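Local atomic coordinates of L-2,4-diaminobutyric acid acetyltransferase (Geobacillus sp., PDB entry 6SL8), a protein that catalyses the acetylation of L-2,4-diaminobutyric acid, probably with acetyl-CoA as donor, as expected of an acetyltransferase of the GNAT family. Residues Trp33-Asp38 with Ala92-His97. Residues are numbered along the deposited sequence; the frame is centred on the assembly and turned at random.
Sequences WELIRD and AVASSH. With NA (sodium ion), chain E.
The seam between the first helix and the central sheet of this GNAT fold is closed here by Leu35 and Ile36, in the last turn of helix 29-37, against Ala92 near the end of strand 85-93 and Ala94 just past it. The side-chain contacts are apolar and the interface is small, 162 Å² in all, with no hydrogen bond crossing it. Leu35 does most of the work by spanning Ala92 to Ala94 with its two methyls. Its CG lies anti to the backbone N (chi1 171°), which extends the fork from the helix toward the strand. CD2 of Leu35 meets the methyl of Ala92, CB at 4.1 Å, while CD1 of Leu35 reaches further along the chain, to 3.9 Å from the backbone N of Ala94 and 4.1 Å from its CB. Ile36 starts out pointing away from the strand, yet its longer branch bends back, and CD1 of Ile36 touches CB of Ala92 at 3.8 Å. The Ala92 methyl is thus met by both helix residues, and a small methyl here is consistent with the close approach of the helix, the CA atoms of Ile36 and Ala92 being 6.5 Å apart. Phe73, on neighbouring strand 69-78, also touches Leu35 and Ile36. An alanine in place of Leu35 would probably leave the methyls of Ala92 and Ala94 without their leucine partners and open a gap between helix and strand. Val93, alternating with Ala92, turns its side chain from the helix and touches bound 2,4-diaminobutyric acid and Ala103 of helix 102-111. Just beyond, the carbonyl O of His97 binds a sodium ion at 2.8 Å. The strand end and the residue after it thus serve two sides, alanine methyls against the first helix and the valine touching bound ligand, an arrangement that belongs to the layered alpha-beta core of GNAT acetyltransferases.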
# COMPACT_ATOMS: atom_id res chain seq x y z
N TRP A 33 -8.59 -5.28 9.04
CA TRP A 33 -8.71 -6.35 8.08
C TRP A 33 -10.09 -7.04 8.21
O TRP A 33 -10.72 -7.36 7.18
CB TRP A 33 -7.50 -7.34 8.24
CG TRP A 33 -7.54 -8.48 7.32
CD1 TRP A 33 -7.05 -8.57 6.06
CD2 TRP A 33 -8.09 -9.81 7.61
NE1 TRP A 33 -7.23 -9.83 5.53
CE2 TRP A 33 -7.89 -10.59 6.49
CE3 TRP A 33 -8.70 -10.38 8.75
CZ2 TRP A 33 -8.27 -11.91 6.41
CZ3 TRP A 33 -9.05 -11.69 8.67
CH2 TRP A 33 -8.88 -12.43 7.53
N GLU A 34 -10.45 -7.29 9.45
CA GLU A 34 -11.76 -7.92 9.73
C GLU A 34 -12.94 -7.09 9.24
O GLU A 34 -13.84 -7.65 8.58
CB GLU A 34 -11.97 -8.26 11.19
CG GLU A 34 -11.05 -9.36 11.67
CD GLU A 34 -11.07 -9.62 13.14
OE1 GLU A 34 -11.37 -8.68 13.98
OE2 GLU A 34 -10.60 -10.76 13.42
N LEU A 35 -12.81 -5.79 9.37
CA LEU A 35 -13.80 -4.89 8.81
C LEU A 35 -13.84 -4.92 7.29
O LEU A 35 -14.90 -5.05 6.67
CB LEU A 35 -13.65 -3.48 9.35
CG LEU A 35 -14.54 -2.44 8.61
CD1 LEU A 35 -16.06 -2.77 8.77
CD2 LEU A 35 -14.21 -1.04 9.09
N ILE A 36 -12.67 -4.91 6.64
CA ILE A 36 -12.63 -4.97 5.19
C ILE A 36 -13.24 -6.30 4.73
O ILE A 36 -13.93 -6.35 3.71
CB ILE A 36 -11.19 -4.81 4.61
CG1 ILE A 36 -10.52 -3.54 5.20
CG2 ILE A 36 -11.18 -4.78 3.11
CD1 ILE A 36 -11.28 -2.26 4.94
N ARG A 37 -12.86 -7.39 5.40
CA ARG A 37 -13.34 -8.70 5.00
C ARG A 37 -14.87 -8.76 5.06
O ARG A 37 -15.46 -9.38 4.18
CB ARG A 37 -12.73 -9.81 5.86
CG ARG A 37 -13.16 -11.21 5.40
CD ARG A 37 -12.69 -12.36 6.26
NE ARG A 37 -12.86 -12.16 7.69
CZ ARG A 37 -12.42 -12.99 8.66
NH1 ARG A 37 -11.77 -14.11 8.38
NH2 ARG A 37 -12.67 -12.66 9.91
N ASP A 38 -15.42 -8.10 6.01
CA ASP A 38 -16.93 -7.93 6.18
C ASP A 38 -17.56 -6.95 5.20
O ASP A 38 -18.81 -6.79 5.19
CB ASP A 38 -17.26 -7.45 7.56
CG ASP A 38 -17.04 -8.48 8.65
OD1 ASP A 38 -16.78 -9.63 8.31
OD2 ASP A 38 -17.03 -8.10 9.83
N ALA A 92 -14.55 1.97 4.16
CA ALA A 92 -15.36 0.95 4.73
C ALA A 92 -16.17 1.45 5.91
O ALA A 92 -15.61 2.08 6.83
CB ALA A 92 -14.56 -0.27 5.11
N VAL A 93 -17.46 1.07 5.97
CA VAL A 93 -18.36 1.40 7.10
C VAL A 93 -19.07 0.14 7.46
O VAL A 93 -19.54 -0.55 6.54
CB VAL A 93 -19.35 2.52 6.74
CG1 VAL A 93 -20.23 2.82 7.96
CG2 VAL A 93 -18.56 3.79 6.35
N ALA A 94 -19.03 -0.22 8.71
CA ALA A 94 -19.75 -1.45 9.14
C ALA A 94 -21.24 -1.38 8.80
O ALA A 94 -21.83 -0.30 8.86
CB ALA A 94 -19.57 -1.63 10.61
N SER A 95 -21.76 -2.50 8.34
CA SER A 95 -23.19 -2.62 7.92
C SER A 95 -24.18 -2.16 9.01
O SER A 95 -25.24 -1.60 8.70
CB SER A 95 -23.49 -4.04 7.48
OG SER A 95 -23.28 -4.88 8.56
N SER A 96 -23.79 -2.32 10.25
CA SER A 96 -24.53 -1.88 11.40
C SER A 96 -24.60 -0.38 11.57
O SER A 96 -25.39 0.12 12.37
CB SER A 96 -23.91 -2.49 12.65
OG SER A 96 -22.55 -2.05 12.80
N HIS A 97 -23.73 0.37 10.89
CA HIS A 97 -23.56 1.78 11.14
C HIS A 97 -23.66 2.60 9.83
O HIS A 97 -23.07 3.67 9.71
CB HIS A 97 -22.22 2.01 11.84
CG HIS A 97 -22.25 1.74 13.30
ND1 HIS A 97 -22.32 0.47 13.82
CD2 HIS A 97 -22.15 2.58 14.35
CE1 HIS A 97 -22.34 0.54 15.14
NE2 HIS A 97 -22.21 1.81 15.49
NA NA E . -22.51 6.05 8.39